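Local coordinates for protein nucleoporin NUP82 (Chaetomium thermophilum, PDB 5CWW) that probably acts as a structural constituent of the nuclear pore complex and as a docking partner for transport factors, represented here by its N-terminal beta-propeller domain, at residues Thr136-Ile141 with Phe160-Pro165; Ile64-Leu69 with Arg107-Pro112; Val176-His181 with Leu190-Glu195. One frame throughout, in Å; residues are numbered along the deposited sequence.

Interaction 1: Thr136-Ile141 with Phe160-Pro165; sequences TVHICI and FWTLGP
A sulfur-aromatic contact between C140 and F160 lies on one face of the antiparallel pairing of strand 137-141 with strand 160-162. C140 SG, turned trans to the backbone N (chi1 -179°), sits over the F160 ring, 3.9 Å from SG to the ring centroid and shifted toward the rim. C140 CB joins it over the ring as a CH-pi partner, while H138 CB meets the F160 ring at its edge. Farther along this face H138 and T162 lie side by side, the imidazole oblique to T162 OG1. The two strands are the last two of a four-stranded propeller blade, strand 160-162 being outermost and strand 128-132 flanking the other side of 137-141. I139 and W161 form the hydrogen-bonded pair: I139 N reaches W161 O at 2.7 Å, nearly straight at 170°, and W161 N returns to I139 O at 2.7 Å. L163 N to V137 O (2.9 Å) extends the ladder; beyond it a water accepts from V137 N and lies 2.8 Å from L163 O. On the face carrying I139 and W161, the indole takes I141 CG1 at its edge, 3.7 Å from W161 CD1, and F212 stacks on its ring. V137 and L163 point the same way, and V137 CG1 to L163 CD2 is tight at 3.4 Å.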
loop_
_atom_site.group_PDB
_atom_site.type_symbol
_atom_site.label_atom_id
_atom_site.label_comp_id
_atom_site.label_asym_id
_atom_site.label_seq_id
_atom_site.Cartn_x
_atom_site.Cartn_y
_atom_site.Cartn_z
ATOM N N THR B 136 -10.563 -8.756 -8.905
ATOM C CA THR B 136 -10.533 -8.236 -10.271
ATOM C C THR B 136 -10.457 -6.715 -10.316
ATOM O O THR B 136 -10.821 -6.033 -9.356
ATOM C CB THR B 136 -11.774 -8.689 -11.072
ATOM O OG1 THR B 136 -12.956 -8.091 -10.521
ATOM C CG2 THR B 136 -11.910 -10.207 -11.041
ATOM N N VAL B 137 -9.971 -6.196 -11.441
ATOM C CA VAL B 137 -9.849 -4.758 -11.647
ATOM C C VAL B 137 -10.325 -4.385 -13.048
ATOM O O VAL B 137 -9.810 -4.896 -14.044
ATOM C CB VAL B 137 -8.396 -4.274 -11.464
ATOM C CG1 VAL B 137 -8.308 -2.757 -11.614
ATOM C CG2 VAL B 137 -7.853 -4.698 -10.108
ATOM N N HIS B 138 -11.315 -3.499 -13.113
ATOM C CA HIS B 138 -11.773 -2.940 -14.379
ATOM C C HIS B 138 -11.536 -1.434 -14.406
ATOM O O HIS B 138 -11.635 -0.767 -13.378
ATOM C CB HIS B 138 -13.255 -3.233 -14.606
ATOM C CG HIS B 138 -13.553 -4.673 -14.877
ATOM N ND1 HIS B 138 -13.616 -5.622 -13.879
ATOM C CD2 HIS B 138 -13.807 -5.328 -16.035
ATOM C CE1 HIS B 138 -13.898 -6.798 -14.410
ATOM N NE2 HIS B 138 -14.019 -6.646 -15.717
ATOM N N ILE B 139 -11.223 -0.912 -15.588
ATOM C CA ILE B 139 -11.070 0.523 -15.786
ATOM C C ILE B 139 -12.241 1.044 -16.603
ATOM O O ILE B 139 -12.429 0.649 -17.755
ATOM C CB ILE B 139 -9.754 0.872 -16.503
ATOM C CG1 ILE B 139 -8.560 0.245 -15.778
ATOM C CG2 ILE B 139 -9.592 2.388 -16.621
ATOM C CD1 ILE B 139 -8.409 0.673 -14.336
ATOM N N CYS B 140 -13.028 1.927 -15.998
ATOM C CA CYS B 140 -14.166 2.525 -16.678
ATOM C C CYS B 140 -13.781 3.858 -17.296
ATOM O O CYS B 140 -13.327 4.769 -16.603
ATOM C CB CYS B 140 -15.334 2.719 -15.712
ATOM S SG CYS B 140 -16.809 3.440 -16.488
ATOM N N ILE B 141 -13.954 3.960 -18.609
ATOM C CA ILE B 141 -13.801 5.227 -19.305
ATOM C C ILE B 141 -15.052 6.045 -19.029
ATOM O O ILE B 141 -16.106 5.797 -19.614
ATOM C CB ILE B 141 -13.607 5.037 -20.822
ATOM C CG1 ILE B 141 -12.526 3.986 -21.096
ATOM C CG2 ILE B 141 -13.254 6.362 -21.486
ATOM C CD1 ILE B 141 -11.203 4.254 -20.410
ATOM N N PHE B 160 -15.726 -0.321 -20.514
ATOM C CA PHE B 160 -14.999 -0.923 -19.400
ATOM C C PHE B 160 -13.834 -1.744 -19.936
ATOM O O PHE B 160 -14.015 -2.576 -20.827
ATOM C CB PHE B 160 -15.916 -1.814 -18.560
ATOM C CG PHE B 160 -16.798 -1.061 -17.608
ATOM C CD1 PHE B 160 -17.974 -0.473 -18.043
ATOM C CD2 PHE B 160 -16.460 -0.958 -16.269
ATOM C CE1 PHE B 160 -18.788 0.215 -17.165
ATOM C CE2 PHE B 160 -17.271 -0.273 -15.385
ATOM C CZ PHE B 160 -18.435 0.317 -15.834
ATOM N N TRP B 161 -12.644 -1.506 -19.396
ATOM C CA TRP B 161 -11.454 -2.262 -19.770
ATOM C C TRP B 161 -11.047 -3.199 -18.644
ATOM O O TRP B 161 -10.938 -2.781 -17.492
ATOM C CB TRP B 161 -10.290 -1.325 -20.096
ATOM C CG TRP B 161 -10.456 -0.529 -21.346
ATOM C CD1 TRP B 161 -11.185 0.614 -21.504
ATOM C CD2 TRP B 161 -9.866 -0.808 -22.620
ATOM N NE1 TRP B 161 -11.088 1.061 -22.800
ATOM C CE2 TRP B 161 -10.283 0.205 -23.506
ATOM C CE3 TRP B 161 -9.027 -1.818 -23.098
ATOM C CZ2 TRP B 161 -9.891 0.236 -24.840
ATOM C CZ3 TRP B 161 -8.639 -1.785 -24.422
ATOM C CH2 TRP B 161 -9.071 -0.766 -25.279
ATOM N N THR B 162 -10.818 -4.463 -18.981
ATOM C CA THR B 162 -10.293 -5.419 -18.017
ATOM C C THR B 162 -8.809 -5.151 -17.799
ATOM O O THR B 162 -8.052 -5.019 -18.759
ATOM C CB THR B 162 -10.489 -6.873 -18.487
ATOM O OG1 THR B 162 -11.886 -7.144 -18.639
ATOM C CG2 THR B 162 -9.901 -7.854 -17.482
ATOM N N LEU B 163 -8.404 -5.073 -16.536
ATOM C CA LEU B 163 -7.010 -4.833 -16.183
ATOM C C LEU B 163 -6.357 -6.133 -15.725
ATOM O O LEU B 163 -6.769 -6.727 -14.727
ATOM C CB LEU B 163 -6.904 -3.772 -15.086
ATOM C CG LEU B 163 -5.500 -3.214 -14.837
ATOM C CD1 LEU B 163 -5.083 -2.280 -15.964
ATOM C CD2 LEU B 163 -5.426 -2.503 -13.492
ATOM N N GLY B 164 -5.348 -6.575 -16.469
ATOM C CA GLY B 164 -4.657 -7.815 -16.170
ATOM C C GLY B 164 -5.591 -9.009 -16.105
ATOM O O GLY B 164 -5.813 -9.560 -15.029
ATOM N N PRO B 165 -6.147 -9.413 -17.260
ATOM C CA PRO B 165 -7.068 -10.555 -17.346
ATOM C C PRO B 165 -6.509 -11.856 -16.767
ATOM O O PRO B 165 -7.280 -12.667 -16.256
ATOM C CB PRO B 165 -7.301 -10.703 -18.855
ATOM C CG PRO B 165 -7.020 -9.366 -19.421
ATOM C CD PRO B 165 -5.944 -8.769 -18.569
HETATM O O HOH W 1 -8.935 -8.056 -13.494
#

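Interaction 2: Ile64-Leu69 with Arg107-Pro112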
loop_
_atom_site.group_PDB
_atom_site.type_symbol
_atom_site.label_atom_id
_atom_site.label_comp_id
_atom_site.label_asym_id
_atom_site.label_seq_id
_atom_site.Cartn_x
_atom_site.Cartn_y
_atom_site.Cartn_z
ATOM N N ILE B 64 -22.822 0.463 -10.944
ATOM C CA ILE B 64 -22.440 1.765 -10.413
ATOM C C ILE B 64 -23.526 2.790 -10.724
ATOM O O ILE B 64 -23.870 3.011 -11.886
ATOM C CB ILE B 64 -21.098 2.252 -11.001
ATOM C CG1 ILE B 64 -20.004 1.205 -10.782
ATOM C CG2 ILE B 64 -20.695 3.588 -10.371
ATOM C CD1 ILE B 64 -18.706 1.505 -11.511
ATOM N N ARG B 65 -24.067 3.410 -9.681
ATOM C CA ARG B 65 -25.117 4.408 -9.846
ATOM C C ARG B 65 -24.513 5.804 -9.927
ATOM O O ARG B 65 -23.854 6.270 -8.998
ATOM C CB ARG B 65 -26.133 4.310 -8.708
ATOM C CG ARG B 65 -26.794 2.945 -8.649
ATOM C CD ARG B 65 -27.815 2.833 -7.540
ATOM N NE ARG B 65 -28.476 1.532 -7.571
ATOM C CZ ARG B 65 -29.002 0.926 -6.511
ATOM N NH1 ARG B 65 -28.965 1.502 -5.319
ATOM N NH2 ARG B 65 -29.582 -0.258 -6.647
ATOM N N TRP B 66 -24.739 6.449 -11.067
ATOM C CA TRP B 66 -24.130 7.731 -11.394
ATOM C C TRP B 66 -25.129 8.872 -11.232
ATOM O O TRP B 66 -26.265 8.775 -11.695
ATOM C CB TRP B 66 -23.603 7.681 -12.829
ATOM C CG TRP B 66 -22.926 8.922 -13.302
ATOM C CD1 TRP B 66 -22.218 9.813 -12.551
ATOM C CD2 TRP B 66 -22.890 9.408 -14.647
ATOM N NE1 TRP B 66 -21.741 10.827 -13.348
ATOM C CE2 TRP B 66 -22.142 10.602 -14.639
ATOM C CE3 TRP B 66 -23.420 8.950 -15.859
ATOM C CZ2 TRP B 66 -21.911 11.343 -15.794
ATOM C CZ3 TRP B 66 -23.190 9.688 -17.004
ATOM C CH2 TRP B 66 -22.441 10.872 -16.964
ATOM N N GLY B 67 -24.710 9.952 -10.579
ATOM C CA GLY B 67 -25.587 11.092 -10.385
ATOM C C GLY B 67 -24.884 12.389 -10.025
ATOM O O GLY B 67 -23.825 12.384 -9.398
ATOM N N ASP B 68 -25.488 13.503 -10.433
ATOM C CA ASP B 68 -25.000 14.836 -10.093
ATOM C C ASP B 68 -25.819 15.388 -8.929
ATOM O O ASP B 68 -27.034 15.553 -9.039
ATOM C CB ASP B 68 -25.088 15.769 -11.305
ATOM C CG ASP B 68 -24.357 17.085 -11.093
ATOM O OD1 ASP B 68 -24.488 17.686 -10.005
ATOM O OD2 ASP B 68 -23.645 17.523 -12.022
ATOM N N LEU B 69 -25.148 15.676 -7.818
ATOM C CA LEU B 69 -25.824 16.143 -6.612
ATOM C C LEU B 69 -26.483 17.504 -6.805
ATOM O O LEU B 69 -27.487 17.807 -6.163
ATOM C CB LEU B 69 -24.839 16.211 -5.444
ATOM C CG LEU B 69 -24.193 14.890 -5.022
ATOM C CD1 LEU B 69 -23.227 15.125 -3.869
ATOM C CD2 LEU B 69 -25.243 13.855 -4.640
ATOM N N ARG B 107 -28.234 8.267 -13.597
ATOM C CA ARG B 107 -28.018 7.242 -14.611
ATOM C C ARG B 107 -27.464 5.975 -13.974
ATOM O O ARG B 107 -26.767 6.038 -12.961
ATOM C CB ARG B 107 -27.060 7.744 -15.693
ATOM C CG ARG B 107 -27.730 8.480 -16.845
ATOM C CD ARG B 107 -28.516 7.529 -17.736
ATOM N NE ARG B 107 -28.552 7.988 -19.121
ATOM C CZ ARG B 107 -28.960 7.247 -20.147
ATOM N NH1 ARG B 107 -29.371 6.001 -19.953
ATOM N NH2 ARG B 107 -28.954 7.753 -21.372
ATOM N N ILE B 108 -27.778 4.830 -14.572
ATOM C CA ILE B 108 -27.265 3.550 -14.099
ATOM C C ILE B 108 -26.087 3.131 -14.972
ATOM O O ILE B 108 -26.120 3.302 -16.193
ATOM C CB ILE B 108 -28.363 2.448 -14.111
ATOM C CG1 ILE B 108 -28.197 1.512 -12.914
ATOM C CG2 ILE B 108 -28.378 1.662 -15.426
ATOM C CD1 ILE B 108 -28.687 2.110 -11.619
ATOM N N ILE B 109 -25.045 2.596 -14.340
ATOM C CA ILE B 109 -23.892 2.061 -15.055
ATOM C C ILE B 109 -23.751 0.574 -14.763
ATOM O O ILE B 109 -23.203 0.186 -13.729
ATOM C CB ILE B 109 -22.571 2.765 -14.666
ATOM C CG1 ILE B 109 -22.743 4.286 -14.601
ATOM C CG2 ILE B 109 -21.458 2.375 -15.636
ATOM C CD1 ILE B 109 -23.078 4.923 -15.918
ATOM N N LYS B 110 -24.245 -0.259 -15.670
ATOM C CA LYS B 110 -24.036 -1.693 -15.551
ATOM C C LYS B 110 -22.579 -2.006 -15.857
ATOM O O LYS B 110 -21.978 -1.398 -16.744
ATOM C CB LYS B 110 -24.966 -2.466 -16.490
ATOM C CG LYS B 110 -26.316 -2.823 -15.878
ATOM C CD LYS B 110 -26.172 -3.856 -14.764
ATOM C CE LYS B 110 -27.522 -4.267 -14.198
ATOM N NZ LYS B 110 -27.381 -5.222 -13.063
ATOM N N THR B 111 -22.017 -2.951 -15.110
ATOM C CA THR B 111 -20.608 -3.302 -15.235
ATOM C C THR B 111 -20.459 -4.784 -15.559
ATOM O O THR B 111 -21.396 -5.560 -15.368
ATOM C CB THR B 111 -19.831 -2.990 -13.941
ATOM O OG1 THR B 111 -20.128 -3.983 -12.955
ATOM C CG2 THR B 111 -20.201 -1.616 -13.399
ATOM N N PRO B 112 -19.278 -5.183 -16.058
ATOM C CA PRO B 112 -19.024 -6.591 -16.377
ATOM C C PRO B 112 -18.429 -7.391 -15.217
ATOM O O PRO B 112 -17.990 -8.520 -15.436
ATOM C CB PRO B 112 -18.026 -6.494 -17.531
ATOM C CG PRO B 112 -17.234 -5.274 -17.208
ATOM C CD PRO B 112 -18.194 -4.312 -16.547
#
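With CG trans to the backbone N in W66 (chi1 -179°) and CG1 trans to the carbonyl carbon in I109 (chi1 -44°), the two side chains are brought together on one face of an antiparallel sheet. W66 CB lies 3.9 Å from I109 CG1, and I109 CD1 approaches the indole obliquely, 4.0 Å from W66 CE3. The sheet is a four-stranded propeller blade with 106-110 as one of its two edge strands, paired here with strand 63-68. Two hydrogen-bonded pairs, I64 with I109 and W66 with R107, supply four backbone bonds; the one from I64 N to I109 O is 2.8 Å long and almost straight (174°). R107 CB comes 3.8 Å from W66 CE3, after which the arginine chain bends at chi2 and leads away, NE bonding to H147 O and the guanidinium making a cation-pi contact with F156. The polar end of W66 also turns elsewhere, NE1 bonding to E55 OE1. On the opposite face the R65 chain, extended from CG to NE, lies alongside I108, R65 CG 3.6 Å from I108 CD1, which also lies at the guanidinium edge. An alanine in place of I109 would lack CG1, CG2 and CD1, which would probably open a gap beside W66 CB and CE3 and take from F160 one of its apolar neighbours. Past the strand end, T111 OG1 bonds to K62 O while the T111 and I64 side chains cross at about a right angle, T111 CG2 lying 3.9 Å from I64 CG1.

Interaction 3: Val176-His181 with Leu190-Glu195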
loop_
_atom_site.group_PDB
_atom_site.type_symbol
_atom_site.label_atom_id
_atom_site.label_comp_id
_atom_site.label_asym_id
_atom_site.label_seq_id
_atom_site.Cartn_x
_atom_site.Cartn_y
_atom_site.Cartn_z
ATOM N N VAL B 176 -5.647 -5.409 -3.183
ATOM C CA VAL B 176 -5.817 -4.696 -1.923
ATOM C C VAL B 176 -5.912 -3.191 -2.131
ATOM O O VAL B 176 -6.758 -2.524 -1.532
ATOM C CB VAL B 176 -4.651 -5.016 -0.968
ATOM C CG1 VAL B 176 -4.687 -4.136 0.254
ATOM C CG2 VAL B 176 -4.700 -6.482 -0.561
ATOM N N SER B 177 -5.044 -2.659 -2.982
ATOM C CA SER B 177 -5.039 -1.233 -3.266
ATOM C C SER B 177 -4.858 -0.959 -4.747
ATOM O O SER B 177 -4.141 -1.678 -5.448
ATOM C CB SER B 177 -3.931 -0.529 -2.480
ATOM O OG SER B 177 -4.069 -0.759 -1.091
ATOM N N ALA B 178 -5.533 0.087 -5.206
ATOM C CA ALA B 178 -5.318 0.644 -6.526
ATOM C C ALA B 178 -5.194 2.148 -6.376
ATOM O O ALA B 178 -6.142 2.812 -5.956
ATOM C CB ALA B 178 -6.458 0.283 -7.464
ATOM N N VAL B 179 -4.020 2.679 -6.697
ATOM C CA VAL B 179 -3.761 4.105 -6.554
ATOM C C VAL B 179 -3.076 4.636 -7.800
ATOM O O VAL B 179 -2.157 4.016 -8.331
ATOM C CB VAL B 179 -2.894 4.409 -5.311
ATOM C CG1 VAL B 179 -3.675 4.120 -4.038
ATOM C CG2 VAL B 179 -1.598 3.603 -5.338
ATOM N N TRP B 180 -3.542 5.784 -8.272
ATOM C CA TRP B 180 -2.999 6.391 -9.476
ATOM C C TRP B 180 -1.693 7.093 -9.129
ATOM O O TRP B 180 -1.577 7.709 -8.070
ATOM C CB TRP B 180 -4.008 7.366 -10.087
ATOM C CG TRP B 180 -5.290 6.692 -10.493
ATOM C CD1 TRP B 180 -6.393 6.486 -9.711
ATOM C CD2 TRP B 180 -5.595 6.119 -11.772
ATOM N NE1 TRP B 180 -7.366 5.826 -10.426
ATOM C CE2 TRP B 180 -6.901 5.590 -11.694
ATOM C CE3 TRP B 180 -4.894 6.005 -12.975
ATOM C CZ2 TRP B 180 -7.516 4.960 -12.774
ATOM C CZ3 TRP B 180 -5.507 5.376 -14.047
ATOM C CH2 TRP B 180 -6.804 4.862 -13.938
ATOM N N HIS B 181 -0.705 6.992 -10.011
ATOM C CA HIS B 181 0.593 7.591 -9.733
ATOM C C HIS B 181 0.504 9.116 -9.847
ATOM O O HIS B 181 0.028 9.628 -10.856
ATOM C CB HIS B 181 1.663 7.053 -10.682
ATOM C CG HIS B 181 3.057 7.230 -10.168
ATOM N ND1 HIS B 181 3.633 8.470 -9.994
ATOM C CD2 HIS B 181 3.983 6.328 -9.767
ATOM C CE1 HIS B 181 4.857 8.323 -9.519
ATOM N NE2 HIS B 181 5.095 7.033 -9.375
ATOM N N LEU B 190 -1.435 3.716 -13.339
ATOM C CA LEU B 190 -2.067 3.111 -12.170
ATOM C C LEU B 190 -1.152 2.103 -11.486
ATOM O O LEU B 190 -0.454 1.336 -12.148
ATOM C CB LEU B 190 -3.373 2.423 -12.571
ATOM C CG LEU B 190 -4.160 1.742 -11.446
ATOM C CD1 LEU B 190 -4.689 2.765 -10.453
ATOM C CD2 LEU B 190 -5.298 0.914 -12.020
ATOM N N VAL B 191 -1.164 2.116 -10.157
ATOM C CA VAL B 191 -0.428 1.145 -9.359
ATOM C C VAL B 191 -1.412 0.251 -8.620
ATOM O O VAL B 191 -2.267 0.744 -7.885
ATOM C CB VAL B 191 0.511 1.819 -8.336
ATOM C CG1 VAL B 191 1.235 0.771 -7.496
ATOM C CG2 VAL B 191 1.516 2.712 -9.041
ATOM N N THR B 192 -1.287 -1.059 -8.819
ATOM C CA THR B 192 -2.077 -2.026 -8.067
ATOM C C THR B 192 -1.167 -2.807 -7.128
ATOM O O THR B 192 0.003 -3.045 -7.431
ATOM C CB THR B 192 -2.833 -3.004 -8.995
ATOM O OG1 THR B 192 -1.902 -3.755 -9.790
ATOM C CG2 THR B 192 -3.787 -2.244 -9.912
ATOM N N VAL B 193 -1.709 -3.183 -5.976
ATOM C CA VAL B 193 -0.977 -3.960 -4.988
ATOM C C VAL B 193 -1.867 -5.090 -4.490
ATOM O O VAL B 193 -3.037 -4.875 -4.161
ATOM C CB VAL B 193 -0.519 -3.089 -3.794
ATOM C CG1 VAL B 193 0.396 -3.881 -2.872
ATOM C CG2 VAL B 193 0.189 -1.834 -4.284
ATOM N N THR B 194 -1.303 -6.294 -4.444
ATOM C CA THR B 194 -2.025 -7.478 -3.998
ATOM C C THR B 194 -1.632 -7.840 -2.572
ATOM O O THR B 194 -0.626 -7.348 -2.060
ATOM C CB THR B 194 -1.747 -8.679 -4.923
ATOM O OG1 THR B 194 -0.335 -8.893 -5.015
ATOM C CG2 THR B 194 -2.301 -8.422 -6.315
ATOM N N GLU B 195 -2.437 -8.688 -1.935
ATOM C CA GLU B 195 -2.139 -9.183 -0.593
ATOM C C GLU B 195 -0.748 -9.797 -0.489
ATOM O O GLU B 195 -0.066 -9.620 0.518
ATOM C CB GLU B 195 -3.172 -10.226 -0.159
ATOM C CG GLU B 195 -4.468 -9.646 0.368
ATOM C CD GLU B 195 -5.369 -10.704 0.975
ATOM O OE1 GLU B 195 -5.276 -11.878 0.558
ATOM O OE2 GLU B 195 -6.166 -10.361 1.876
#
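Backbone bonds make V176-H181 and L190-E195 a beta hairpin, the first two strands of a propeller blade, with a classic beta bulge at its far end. There V193 O accepts from both V176 N (2.8 Å) and S177 N (3.2 Å), while V193 N returns to S177 O. V179 and V191 form the next hydrogen-bonded pair, and CA-H...O contacts from A178 to V191 O and from T192 to S177 O fill the intervals. Among apolar contacts, L190 CD1 stands over the centre of the W180 five-membered ring in a CH-pi contact, 3.8 Å from CD1 to the ring centroid; CG trans to the backbone N (chi1 -180°) carries the leucine branch there. L190 CB meets the other end of the indole, 3.9 Å from W180 CZ3. On the other face V179 CG2 lies 4.1 Å from V191 CB. Polar side-chain ends find partners elsewhere: W180 NE1 bonds to V121 O, S177 OG to A257 N, and T192 OG1 meets W202 NE1 and H168 NE2. Across the hairpin, therefore, backbone polarity and hydrocarbon surface do the joining, while buried polar groups bond to residues outside the two segments.

In the fold
Interactions 2, 1 and 3 follow one another along the chain, each within a different four-stranded antiparallel sheet, the successive blades of the beta-propeller. Interactions 1 and 2 have centres about 16 Å apart and touch: F160 CZ packs on I109 CG2 and T111 CG2, and H138 on P112. Interactions 1 and 3, about 13 Å between centres, meet where L163 and I139 press on L190. Interactions 2 and 3 do not touch, their nearest atoms being about 12 Å apart, so the blade of interaction 1 lies between them. Interaction 3 lies nearest the chain's centre, about 8 Å from it, and apolar side chains join neighbouring blades of this domain.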